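Local coordinates for protein putative peptidyl-arginine deiminase (Chlorobium tepidum, PDB 1XKN) that probably hydrolyses the guanidinium group of agmatine or of arginine side chains, as a deiminase that converts it to a ureido group, at residues Lys113-Trp118 and Arg139-Gln144; Val103-Asp108 and Pro147-Gly152; Met153-Gly158 and Ala191-Tyr196. All coordinates share one frame; numbering follows the deposited sequence.

Contact 1. Residues Lys113-Trp118 and Arg139-Gln144. With NA (sodium ion), chain B.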
ATOM      1  N   LYS A 113       4.846  18.591   7.504  1.00  6.28           N
ATOM      2  CA  LYS A 113       4.583  17.177   7.298  1.00  5.92           C
ATOM      3  C   LYS A 113       4.450  16.497   8.652  1.00  6.10           C
ATOM      4  O   LYS A 113       5.272  16.698   9.545  1.00  6.38           O
ATOM      5  CB  LYS A 113       5.714  16.534   6.484  1.00  8.16           C
ATOM      6  CG  LYS A 113       5.442  15.081   6.106  1.00 10.35           C
ATOM      7  CD  LYS A 113       6.319  14.598   4.958  1.00 12.84           C
ATOM      8  CE  LYS A 113       7.790  14.567   5.331  1.00 13.42           C
ATOM      9  NZ  LYS A 113       8.638  14.102   4.188  1.00 10.72           N
ATOM     10  N   VAL A 114       3.391  15.713   8.808  1.00  5.35           N
ATOM     11  CA  VAL A 114       3.157  15.001  10.053  1.00  5.11           C
ATOM     12  C   VAL A 114       2.754  13.579   9.721  1.00  4.89           C
ATOM     13  O   VAL A 114       2.470  13.263   8.566  1.00  5.61           O
ATOM     14  CB  VAL A 114       2.031  15.661  10.891  1.00  6.03           C
ATOM     15  CG1 VAL A 114       2.360  17.127  11.142  1.00  6.03           C
ATOM     16  CG2 VAL A 114       0.696  15.525  10.183  1.00  5.83           C
ATOM     17  N   ILE A 115       2.752  12.714  10.727  1.00  4.12           N
ATOM     18  CA  ILE A 115       2.350  11.333  10.519  1.00  4.71           C
ATOM     19  C   ILE A 115       0.994  11.145  11.175  1.00  5.22           C
ATOM     20  O   ILE A 115       0.819  11.440  12.355  1.00  4.67           O
ATOM     21  CB  ILE A 115       3.381  10.356  11.113  1.00  6.69           C
ATOM     22  CG1 ILE A 115       4.649  10.382  10.249  1.00  9.01           C
ATOM     23  CG2 ILE A 115       2.787   8.942  11.195  1.00  8.05           C
ATOM     24  CD1 ILE A 115       5.777   9.514  10.755  1.00  9.86           C
HETATM   25  N   MSE A 116       0.031  10.679  10.385  1.00  3.93           N
HETATM   26  CA  MSE A 116      -1.322  10.450  10.861  1.00  3.39           C
HETATM   27  C   MSE A 116      -1.377   8.999  11.316  1.00  3.77           C
HETATM   28  O   MSE A 116      -1.438   8.072  10.507  1.00  4.63           O
HETATM   29  CB  MSE A 116      -2.327  10.723   9.733  1.00  4.79           C
HETATM   30  CG  MSE A 116      -3.797  10.653  10.148  1.00  4.09           C
HETATM   31 SE   MSE A 116      -4.201  11.835  11.637  1.00 11.01          SE
HETATM   32  CE  MSE A 116      -3.816  13.510  10.740  1.00  4.54           C
ATOM     33  N   ASN A 117      -1.335   8.827  12.632  1.00  3.16           N
ATOM     34  CA  ASN A 117      -1.329   7.518  13.259  1.00  3.58           C
ATOM     35  C   ASN A 117      -2.708   6.903  13.483  1.00  2.42           C
ATOM     36  O   ASN A 117      -3.464   7.349  14.350  1.00  4.39           O
ATOM     37  CB  ASN A 117      -0.586   7.635  14.590  1.00  3.12           C
ATOM     38  CG  ASN A 117      -0.504   6.330  15.323  1.00  3.10           C
ATOM     39  OD1 ASN A 117      -0.064   5.329  14.765  1.00  4.04           O
ATOM     40  ND2 ASN A 117      -0.914   6.328  16.585  1.00  3.58           N
ATOM     41  N   TRP A 118      -3.041   5.885  12.694  1.00  3.47           N
ATOM     42  CA  TRP A 118      -4.321   5.189  12.846  1.00  2.78           C
ATOM     43  C   TRP A 118      -4.015   3.957  13.677  1.00  3.86           C
ATOM     44  O   TRP A 118      -2.857   3.630  13.874  1.00  5.23           O
ATOM     45  CB  TRP A 118      -4.881   4.731  11.493  1.00  2.89           C
ATOM     46  CG  TRP A 118      -5.150   5.847  10.542  1.00  3.81           C
ATOM     47  CD1 TRP A 118      -4.259   6.424   9.686  1.00  3.85           C
ATOM     48  CD2 TRP A 118      -6.376   6.573  10.398  1.00  3.27           C
ATOM     49  NE1 TRP A 118      -4.849   7.467   9.021  1.00  3.61           N
ATOM     50  CE2 TRP A 118      -6.148   7.585   9.440  1.00  3.92           C
ATOM     51  CE3 TRP A 118      -7.643   6.470  10.988  1.00  3.85           C
ATOM     52  CZ2 TRP A 118      -7.144   8.494   9.057  1.00  3.43           C
ATOM     53  CZ3 TRP A 118      -8.633   7.375  10.607  1.00  4.72           C
ATOM     54  CH2 TRP A 118      -8.373   8.374   9.653  1.00  5.22           C
ATOM     55  N   ARG A 139       7.440   5.512  16.131  1.00  4.16           N
ATOM     56  CA  ARG A 139       8.888   5.377  16.114  1.00  5.03           C
ATOM     57  C   ARG A 139       9.457   6.038  14.857  1.00  3.92           C
ATOM     58  O   ARG A 139      10.560   6.584  14.883  1.00  5.91           O
ATOM     59  CB  ARG A 139       9.290   3.901  16.188  1.00  5.23           C
ATOM     60  CG  ARG A 139       8.801   3.173  17.451  1.00  8.01           C
ATOM     61  CD  ARG A 139       9.520   1.831  17.590  1.00  9.24           C
ATOM     62  NE  ARG A 139       8.826   0.844  18.424  1.00 14.90           N
ATOM     63  CZ  ARG A 139       8.746   0.881  19.750  1.00 14.17           C
ATOM     64  NH1 ARG A 139       9.311   1.869  20.432  1.00 15.45           N
ATOM     65  NH2 ARG A 139       8.124  -0.094  20.401  1.00 13.86           N
ATOM     66  N   VAL A 140       8.703   6.008  13.760  1.00  4.18           N
ATOM     67  CA  VAL A 140       9.157   6.648  12.530  1.00  3.74           C
ATOM     68  C   VAL A 140       9.145   8.160  12.768  1.00  4.55           C
ATOM     69  O   VAL A 140      10.112   8.851  12.455  1.00  5.51           O
ATOM     70  CB  VAL A 140       8.237   6.304  11.332  1.00  3.89           C
ATOM     71  CG1 VAL A 140       8.619   7.145  10.117  1.00  3.02           C
ATOM     72  CG2 VAL A 140       8.363   4.825  10.995  1.00  4.52           C
ATOM     73  N   ALA A 141       8.054   8.666  13.340  1.00  4.22           N
ATOM     74  CA  ALA A 141       7.936  10.094  13.621  1.00  5.96           C
ATOM     75  C   ALA A 141       9.083  10.541  14.517  1.00  6.37           C
ATOM     76  O   ALA A 141       9.640  11.625  14.336  1.00  5.77           O
ATOM     77  CB  ALA A 141       6.599  10.394  14.292  1.00  5.91           C
ATOM     78  N   LYS A 142       9.431   9.701  15.484  1.00  6.68           N
ATOM     79  CA  LYS A 142      10.521  10.014  16.397  1.00  6.73           C
ATOM     80  C   LYS A 142      11.837  10.080  15.629  1.00  7.99           C
ATOM     81  O   LYS A 142      12.607  11.035  15.770  1.00  8.67           O
ATOM     82  CB  LYS A 142      10.610   8.945  17.489  1.00  8.41           C
ATOM     83  CG  LYS A 142      11.837   9.061  18.376  1.00 10.23           C
ATOM     84  CD  LYS A 142      11.853   7.962  19.417  1.00 14.18           C
ATOM     85  CE  LYS A 142      13.115   8.026  20.256  1.00 18.20           C
ATOM     86  NZ  LYS A 142      13.165   6.921  21.251  1.00 19.11           N
ATOM     87  N   ALA A 143      12.087   9.068  14.804  1.00  7.52           N
ATOM     88  CA  ALA A 143      13.320   9.012  14.024  1.00  7.10           C
ATOM     89  C   ALA A 143      13.492  10.200  13.084  1.00  7.33           C
ATOM     90  O   ALA A 143      14.604  10.685  12.895  1.00  9.61           O
ATOM     91  CB  ALA A 143      13.370   7.713  13.228  1.00  6.76           C
ATOM     92  N   GLN A 144      12.394  10.667  12.497  1.00  6.61           N
ATOM     93  CA  GLN A 144      12.460  11.779  11.560  1.00  6.48           C
ATOM     94  C   GLN A 144      12.138  13.132  12.182  1.00  6.48           C
ATOM     95  O   GLN A 144      12.162  14.158  11.500  1.00  7.94           O
ATOM     96  CB  GLN A 144      11.523  11.522  10.379  1.00  6.78           C
ATOM     97  CG  GLN A 144      11.796  10.212   9.662  1.00  6.16           C
ATOM     98  CD  GLN A 144      10.988  10.072   8.388  1.00  7.20           C
ATOM     99  OE1 GLN A 144       9.760  10.155   8.407  1.00  8.02           O
ATOM    100  NE2 GLN A 144      11.676   9.855   7.271  1.00  8.14           N
TER
HETATM  101 NA    NA B 700      -0.786   2.814  15.005  1.00  2.88          NA
HETATM  102  O   HOH W   1      -1.166   3.605  17.567  1.00  6.84           O
HETATM  103  O   HOH W   2      -0.337   1.869  12.600  1.00  6.73           O
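A beta-alpha-beta crossover links the parallel strands 110-119 and 148-152 through helix 131-144, and I115 of the first strand meets V140 and A141 of that helix in its buried interface. All the touching is done by the tip of the isoleucine. Its CG1 branch lies beside the backbone N and anti to the carbonyl carbon (chi1 -71°), and the extended second torsion carries CD1 outward to the helix. There CD1 lies 3.7 Å from A141 CB, and at 3.5 Å from A141 N it reaches the helix backbone itself. V140 supplies a flank, its CG1 standing 3.8 Å from I115 CD1. The methyl of A141 is short enough for strand and helix to come within 6.5 Å, measured between the CA atoms of I115 and A141, while the longer, branched isoleucine spans the gap from the sheet.

Farther along the strand the chemistry turns polar. N117 OD1 and W118 O bind a sodium ion, whose shell is completed by two waters and by O and OD1 of N134 on the crossover helix. The amide of N117 is used at both ends. Its OD1 coordinates the sodium at 2.6 Å. Its ND2, also bonded to S150 OG, donates to a sodium-bound water at 2.9 Å.

Contact 2. Residues Val103-Asp108 and Pro147-Gly152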
ATOM      1  N   VAL A 103       0.872  12.894   6.001  1.00  4.02           N
ATOM      2  CA  VAL A 103      -0.109  13.848   5.499  1.00  3.39           C
ATOM      3  C   VAL A 103       0.482  15.234   5.719  1.00  4.29           C
ATOM      4  O   VAL A 103       1.374  15.405   6.554  1.00  4.92           O
ATOM      5  CB  VAL A 103      -1.464  13.783   6.253  1.00  3.88           C
ATOM      6  CG1 VAL A 103      -2.173  12.472   5.958  1.00  2.35           C
ATOM      7  CG2 VAL A 103      -1.243  13.959   7.749  1.00  6.32           C
ATOM      8  N   ILE A 104       0.002  16.215   4.965  1.00  5.04           N
ATOM      9  CA  ILE A 104       0.475  17.585   5.106  1.00  5.14           C
ATOM     10  C   ILE A 104      -0.560  18.317   5.946  1.00  4.82           C
ATOM     11  O   ILE A 104      -1.748  18.325   5.611  1.00  5.66           O
ATOM     12  CB  ILE A 104       0.598  18.306   3.739  1.00  5.05           C
ATOM     13  CG1 ILE A 104       1.493  17.501   2.793  1.00  7.43           C
ATOM     14  CG2 ILE A 104       1.154  19.714   3.942  1.00  7.61           C
ATOM     15  CD1 ILE A 104       2.857  17.167   3.364  1.00  8.25           C
ATOM     16  N   ARG A 105      -0.110  18.920   7.041  1.00  5.12           N
ATOM     17  CA  ARG A 105      -1.002  19.651   7.931  1.00  5.40           C
ATOM     18  C   ARG A 105      -0.949  21.147   7.661  1.00  6.68           C
ATOM     19  O   ARG A 105       0.129  21.723   7.516  1.00  6.36           O
ATOM     20  CB  ARG A 105      -0.621  19.390   9.392  1.00  6.54           C
ATOM     21  CG  ARG A 105      -1.435  20.196  10.398  1.00  8.47           C
ATOM     22  CD  ARG A 105      -1.103  19.824  11.839  1.00  7.62           C
ATOM     23  NE  ARG A 105       0.284  20.104  12.201  1.00 10.07           N
ATOM     24  CZ  ARG A 105       0.807  19.837  13.395  1.00 10.95           C
ATOM     25  NH1 ARG A 105       0.057  19.285  14.340  1.00 12.76           N
ATOM     26  NH2 ARG A 105       2.081  20.118  13.645  1.00 12.12           N
ATOM     27  N   THR A 106      -2.119  21.770   7.581  1.00  4.75           N
ATOM     28  CA  THR A 106      -2.198  23.210   7.366  1.00  6.50           C
ATOM     29  C   THR A 106      -2.966  23.829   8.525  1.00  6.94           C
ATOM     30  O   THR A 106      -4.081  23.410   8.841  1.00  8.17           O
ATOM     31  CB  THR A 106      -2.924  23.567   6.050  1.00  6.75           C
ATOM     32  OG1 THR A 106      -2.153  23.104   4.934  1.00  6.79           O
ATOM     33  CG2 THR A 106      -3.101  25.079   5.932  1.00  7.14           C
ATOM     34  N   GLN A 107      -2.356  24.823   9.159  1.00  8.23           N
ATOM     35  CA  GLN A 107      -2.979  25.503  10.279  1.00 10.95           C
ATOM     36  C   GLN A 107      -2.355  26.879  10.450  1.00 11.11           C
ATOM     37  O   GLN A 107      -1.134  27.018  10.476  1.00 11.46           O
ATOM     38  CB  GLN A 107      -2.806  24.674  11.549  1.00 12.66           C
ATOM     39  CG  GLN A 107      -3.436  25.268  12.787  1.00 19.66           C
ATOM     40  CD  GLN A 107      -3.663  24.219  13.852  1.00 21.93           C
ATOM     41  OE1 GLN A 107      -2.791  23.389  14.113  1.00 22.61           O
ATOM     42  NE2 GLN A 107      -4.833  24.253  14.479  1.00 23.46           N
ATOM     43  N   ASP A 108      -3.206  27.895  10.543  1.00 12.03           N
ATOM     44  CA  ASP A 108      -2.757  29.271  10.708  1.00 13.28           C
ATOM     45  C   ASP A 108      -1.762  29.696   9.635  1.00 13.08           C
ATOM     46  O   ASP A 108      -0.791  30.400   9.915  1.00 15.96           O
ATOM     47  CB  ASP A 108      -2.145  29.454  12.094  1.00 15.46           C
ATOM     48  CG  ASP A 108      -3.153  29.222  13.201  1.00 16.34           C
ATOM     49  OD1 ASP A 108      -4.148  29.976  13.265  1.00 17.91           O
ATOM     50  OD2 ASP A 108      -2.958  28.284  13.999  1.00 19.81           O
ATOM     51  N   PRO A 147       5.938  15.601  13.808  1.00  6.29           N
ATOM     52  CA  PRO A 147       4.823  15.551  14.754  1.00  6.02           C
ATOM     53  C   PRO A 147       3.911  14.389  14.368  1.00  6.58           C
ATOM     54  O   PRO A 147       3.844  14.011  13.195  1.00  6.01           O
ATOM     55  CB  PRO A 147       4.133  16.897  14.545  1.00  6.60           C
ATOM     56  CG  PRO A 147       5.252  17.792  14.139  1.00  7.38           C
ATOM     57  CD  PRO A 147       6.019  16.925  13.166  1.00  6.76           C
HETATM   58  N   MSE A 148       3.224  13.819  15.353  1.00  6.05           N
HETATM   59  CA  MSE A 148       2.305  12.722  15.088  1.00  6.87           C
HETATM   60  C   MSE A 148       0.938  13.045  15.670  1.00  6.38           C
HETATM   61  O   MSE A 148       0.832  13.575  16.774  1.00  8.36           O
HETATM   62  CB  MSE A 148       2.812  11.415  15.705  1.00  7.45           C
HETATM   63  CG  MSE A 148       1.849  10.246  15.521  1.00  8.36           C
HETATM   64 SE   MSE A 148       2.433   8.592  16.350  1.00 14.51          SE
HETATM   65  CE  MSE A 148       1.898   8.980  18.164  1.00 10.55           C
ATOM     66  N   VAL A 149      -0.102  12.737  14.905  1.00  5.93           N
ATOM     67  CA  VAL A 149      -1.474  12.951  15.333  1.00  6.68           C
ATOM     68  C   VAL A 149      -2.105  11.565  15.359  1.00  7.27           C
ATOM     69  O   VAL A 149      -1.919  10.787  14.424  1.00  7.44           O
ATOM     70  CB  VAL A 149      -2.243  13.849  14.332  1.00  6.54           C
ATOM     71  CG1 VAL A 149      -3.669  14.073  14.821  1.00  7.73           C
ATOM     72  CG2 VAL A 149      -1.523  15.181  14.158  1.00  8.36           C
ATOM     73  N   SER A 150      -2.825  11.243  16.432  1.00  7.21           N
ATOM     74  CA  SER A 150      -3.467   9.928  16.546  1.00  6.72           C
ATOM     75  C   SER A 150      -4.981  10.040  16.408  1.00  6.19           C
ATOM     76  O   SER A 150      -5.600  10.925  16.995  1.00  7.64           O
ATOM     77  CB  SER A 150      -3.123   9.275  17.890  1.00  6.62           C
ATOM     78  OG  SER A 150      -1.750   8.929  17.964  1.00  8.53           O
ATOM     79  N   THR A 151      -5.576   9.129  15.642  1.00  5.66           N
ATOM     80  CA  THR A 151      -7.020   9.138  15.404  1.00  4.33           C
ATOM     81  C   THR A 151      -7.821   8.241  16.342  1.00  5.46           C
ATOM     82  O   THR A 151      -8.997   8.500  16.604  1.00  6.52           O
ATOM     83  CB  THR A 151      -7.351   8.666  13.984  1.00  3.41           C
ATOM     84  OG1 THR A 151      -7.084   7.260  13.886  1.00  3.70           O
ATOM     85  CG2 THR A 151      -6.510   9.407  12.964  1.00  4.52           C
ATOM     86  N   GLY A 152      -7.193   7.171  16.815  1.00  6.19           N
ATOM     87  CA  GLY A 152      -7.874   6.246  17.700  1.00  6.95           C
ATOM     88  C   GLY A 152      -8.773   5.283  16.945  1.00  7.13           C
ATOM     89  O   GLY A 152      -9.479   4.474  17.550  1.00  8.97           O
TER
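R105 and P147 touch across an intervening strand: strands 101-107 and 148-152 belong to one mixed sheet, on either side of strand 110-119, and the arginine side chain extends over that middle strand to reach P147, just before the far strand, and V149 within it. The CA atoms of R105 and P147 are 9.9 Å apart, so backbone pairing between them is excluded and the long R105 side chain must span the distance. R105 begins extended, CG anti to the backbone N (chi1 176°), and then bends at its third torsion (63°), which turns the guanidinium toward the proline.

The closer part of the contact is the packing of R105 NH2 against the proline ring, 3.9 Å from P147 CB and 4.0 Å from P147 CG. Side chain and ring meet at a slant. P147 is nevertheless exposed, so the closer meeting lies on the solvent side, whereas V149 is partly covered. Toward V149 the fit is looser, with R105 NH1 4.4 Å from V149 CG2. Here Y6 packs on both R105 and V149, and Y196 also touches the valine, a beta-branched residue that suits an extended strand. Proline is acceptable just before the strand because its carbonyl can still accept a bond from I115 N.

The polar hold on the guanidinium comes from the middle strand, where D112 OD1 forms a salt bridge with R105 NH2; R110 brings a like charge near R105 NE. Across the contact itself the arginine meets only hydrocarbon, which implies that D112 probably sets the position of the group, while P147 and V149 contribute van der Waals packing.

Contact 3. Residues Met153-Gly158 and Ala191-Tyr196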
HETATM    1  N   MSE A 153      -8.746   5.371  15.617  1.00  4.93           N
HETATM    2  CA  MSE A 153      -9.566   4.510  14.765  1.00  4.49           C
HETATM    3  C   MSE A 153      -8.689   3.530  13.990  1.00  4.03           C
HETATM    4  O   MSE A 153      -7.610   3.893  13.521  1.00  3.53           O
HETATM    5  CB  MSE A 153     -10.369   5.369  13.776  1.00  4.31           C
HETATM    6  CG  MSE A 153     -11.280   4.576  12.840  1.00  4.86           C
HETATM    7 SE   MSE A 153     -12.212   5.682  11.536  1.00 10.95          SE
HETATM    8  CE  MSE A 153     -11.242   5.139   9.949  1.00  8.35           C
ATOM      9  N   VAL A 154      -9.151   2.290  13.861  1.00  4.13           N
ATOM     10  CA  VAL A 154      -8.401   1.280  13.124  1.00  4.38           C
ATOM     11  C   VAL A 154      -8.532   1.541  11.629  1.00  3.14           C
ATOM     12  O   VAL A 154      -9.638   1.704  11.110  1.00  3.99           O
ATOM     13  CB  VAL A 154      -8.926  -0.145  13.428  1.00  4.55           C
ATOM     14  CG1 VAL A 154      -8.237  -1.170  12.526  1.00  6.01           C
ATOM     15  CG2 VAL A 154      -8.681  -0.485  14.893  1.00  6.42           C
ATOM     16  N   LEU A 155      -7.394   1.593  10.944  1.00  3.54           N
ATOM     17  CA  LEU A 155      -7.374   1.817   9.504  1.00  2.80           C
ATOM     18  C   LEU A 155      -6.045   1.352   8.933  1.00  2.87           C
ATOM     19  O   LEU A 155      -4.983   1.691   9.457  1.00  4.55           O
ATOM     20  CB  LEU A 155      -7.564   3.304   9.175  1.00  3.09           C
ATOM     21  CG  LEU A 155      -7.661   3.615   7.678  1.00  3.96           C
ATOM     22  CD1 LEU A 155      -8.978   3.066   7.141  1.00  5.94           C
ATOM     23  CD2 LEU A 155      -7.579   5.119   7.438  1.00  4.28           C
ATOM     24  N   GLU A 156      -6.114   0.562   7.868  1.00  3.69           N
ATOM     25  CA  GLU A 156      -4.914   0.077   7.201  1.00  3.95           C
ATOM     26  C   GLU A 156      -4.747   0.882   5.921  1.00  3.55           C
ATOM     27  O   GLU A 156      -5.726   1.178   5.235  1.00  3.67           O
ATOM     28  CB  GLU A 156      -5.040  -1.405   6.837  1.00  5.84           C
ATOM     29  CG  GLU A 156      -5.179  -2.339   8.023  1.00  6.18           C
ATOM     30  CD  GLU A 156      -6.587  -2.864   8.187  1.00  6.89           C
ATOM     31  OE1 GLU A 156      -7.043  -2.986   9.343  1.00  7.93           O
ATOM     32  OE2 GLU A 156      -7.232  -3.175   7.160  1.00  8.19           O
ATOM     33  N   GLY A 157      -3.509   1.227   5.593  1.00  4.13           N
ATOM     34  CA  GLY A 157      -3.262   1.989   4.384  1.00  4.17           C
ATOM     35  C   GLY A 157      -3.704   1.253   3.133  1.00  4.40           C
ATOM     36  O   GLY A 157      -4.077   1.876   2.137  1.00  6.10           O
ATOM     37  N   GLY A 158      -3.668  -0.075   3.178  1.00  4.50           N
ATOM     38  CA  GLY A 158      -4.059  -0.863   2.024  1.00  5.00           C
ATOM     39  C   GLY A 158      -5.561  -0.909   1.801  1.00  4.62           C
ATOM     40  O   GLY A 158      -6.025  -1.396   0.766  1.00  4.28           O
ATOM     41  N   ALA A 191     -16.615  10.571   8.585  1.00  5.71           N
ATOM     42  CA  ALA A 191     -16.269  11.805   9.276  1.00  5.11           C
ATOM     43  C   ALA A 191     -14.785  11.820   9.624  1.00  5.09           C
ATOM     44  O   ALA A 191     -14.109  12.831   9.439  1.00  6.29           O
ATOM     45  CB  ALA A 191     -17.111  11.966  10.539  1.00  4.02           C
ATOM     46  N   GLN A 192     -14.273  10.697  10.122  1.00  4.99           N
ATOM     47  CA  GLN A 192     -12.860  10.615  10.479  1.00  5.00           C
ATOM     48  C   GLN A 192     -11.956  10.715   9.256  1.00  4.35           C
ATOM     49  O   GLN A 192     -10.881  11.304   9.328  1.00  3.42           O
ATOM     50  CB  GLN A 192     -12.574   9.314  11.231  1.00  5.11           C
ATOM     51  CG  GLN A 192     -13.272   9.224  12.587  1.00  6.20           C
ATOM     52  CD  GLN A 192     -12.639  10.122  13.639  1.00 10.15           C
ATOM     53  OE1 GLN A 192     -11.992   9.646  14.575  1.00 14.53           O
ATOM     54  NE2 GLN A 192     -12.823  11.427  13.492  1.00 10.40           N
ATOM     55  N   LEU A 193     -12.382  10.139   8.134  1.00  3.98           N
ATOM     56  CA  LEU A 193     -11.575  10.205   6.918  1.00  4.04           C
ATOM     57  C   LEU A 193     -11.535  11.644   6.420  1.00  4.12           C
ATOM     58  O   LEU A 193     -10.498  12.118   5.952  1.00  4.37           O
ATOM     59  CB  LEU A 193     -12.139   9.276   5.838  1.00  3.30           C
ATOM     60  CG  LEU A 193     -12.097   7.781   6.179  1.00  3.21           C
ATOM     61  CD1 LEU A 193     -12.814   6.991   5.096  1.00  4.95           C
ATOM     62  CD2 LEU A 193     -10.654   7.313   6.326  1.00  4.81           C
ATOM     63  N   ARG A 194     -12.659  12.345   6.520  1.00  4.28           N
ATOM     64  CA  ARG A 194     -12.691  13.739   6.093  1.00  4.78           C
ATOM     65  C   ARG A 194     -11.819  14.576   7.021  1.00  5.63           C
ATOM     66  O   ARG A 194     -11.009  15.384   6.567  1.00  6.97           O
ATOM     67  CB  ARG A 194     -14.119  14.287   6.112  1.00  5.96           C
ATOM     68  CG  ARG A 194     -14.950  13.855   4.925  1.00  3.82           C
ATOM     69  CD  ARG A 194     -16.217  14.684   4.818  1.00  7.20           C
ATOM     70  NE  ARG A 194     -16.906  14.422   3.559  1.00  8.13           N
ATOM     71  CZ  ARG A 194     -17.648  13.347   3.318  1.00  9.33           C
ATOM     72  NH1 ARG A 194     -17.816  12.423   4.256  1.00  9.59           N
ATOM     73  NH2 ARG A 194     -18.210  13.189   2.127  1.00 12.31           N
ATOM     74  N   ARG A 195     -11.980  14.359   8.322  1.00  5.01           N
ATOM     75  CA  ARG A 195     -11.235  15.099   9.330  1.00  4.76           C
ATOM     76  C   ARG A 195      -9.721  14.930   9.282  1.00  5.09           C
ATOM     77  O   ARG A 195      -8.979  15.915   9.250  1.00  4.75           O
ATOM     78  CB  ARG A 195     -11.727  14.698  10.721  1.00  4.34           C
ATOM     79  CG  ARG A 195     -10.958  15.337  11.865  1.00  7.95           C
ATOM     80  CD  ARG A 195     -11.445  14.791  13.193  1.00  9.32           C
ATOM     81  NE  ARG A 195     -10.753  15.394  14.326  1.00 13.02           N
ATOM     82  CZ  ARG A 195     -10.914  15.009  15.587  1.00 15.97           C
ATOM     83  NH1 ARG A 195     -11.746  14.015  15.879  1.00 17.81           N
ATOM     84  NH2 ARG A 195     -10.242  15.614  16.557  1.00 19.74           N
ATOM     85  N   TYR A 196      -9.265  13.680   9.276  1.00  4.63           N
ATOM     86  CA  TYR A 196      -7.835  13.398   9.304  1.00  4.80           C
ATOM     87  C   TYR A 196      -7.094  13.249   7.973  1.00  4.14           C
ATOM     88  O   TYR A 196      -5.868  13.337   7.943  1.00  5.75           O
ATOM     89  CB  TYR A 196      -7.597  12.168  10.182  1.00  3.64           C
ATOM     90  CG  TYR A 196      -7.958  12.393  11.641  1.00  4.62           C
ATOM     91  CD1 TYR A 196      -7.272  13.336  12.409  1.00  3.63           C
ATOM     92  CD2 TYR A 196      -8.944  11.628  12.269  1.00  4.80           C
ATOM     93  CE1 TYR A 196      -7.546  13.503  13.770  1.00  5.71           C
ATOM     94  CE2 TYR A 196      -9.229  11.791  13.629  1.00  4.92           C
ATOM     95  CZ  TYR A 196      -8.524  12.722  14.371  1.00  6.40           C
ATOM     96  OH  TYR A 196      -8.763  12.848  15.720  1.00  9.49           O
TER
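The 2.8 Å bond from R195 N to A191 O closes a turn of helix 186-197, and it holds the segment from which Q192 and the end of L193 reach M153 and L155. The arrangement is helix-on-loop packing within a fold that, as in other guanidine-modifying enzymes, is probably an alpha/beta propeller: the chain turns a corner at M153 after edge strand 148-152, and the helix packs on M153 and L155 of the loop that follows.

M153, a selenomethionine in this crystal, runs out straight, CG anti to the backbone N (chi1 -179°), and bends only at its end. The side chains of M153 and Q192 run past each other in opposite senses, with M153 SE 3.7 Å from Q192 CB and 3.8 Å from Q192 CG, so it is the hydrocarbon part of the glutamine that is used. The bend brings M153 CE to 4.3 Å from L193 CD2. The same leucine methyl meets L155 CD2 at 3.9 Å. An unbranched chain can reach from the corner of the loop to the helix, whereas the forked leucines fill a buried core that W118 and L175 also line.

Beyond L155 the loop becomes polar: E156 forms a salt bridge with R180 and a hydrogen bond with H217. The amide of Q192, meanwhile, turns toward Y196, placing Q192 OE1 in the plane of the tyrosine ring at its edge, 3.6 Å from Y196 CE2.

Overall arrangement
All three contacts involve strand 110-119: contact 1 contains part of it, contact 2 reaches across it and contact 3 packs against it. Contact 1 covers it with the crossover helix, and along the chain it is nested inside the loop closed by contact 2; their centres are 10 Å apart. Probable backbone hydrogen bonds join them, N117 N to V149 O at 2.7 Å and I115 N to P147 O at 3.0 Å. Contact 3 follows in series, its centre 15 Å from contact 1 and 12 Å from contact 2. W118 connects it to the first, with CE2 3.5 Å from L155 CD2, and Y196 connects it to the second. Sodium is bound within contact 1, about 11 Å from the side chain of V149 and 9 Å from that of L155.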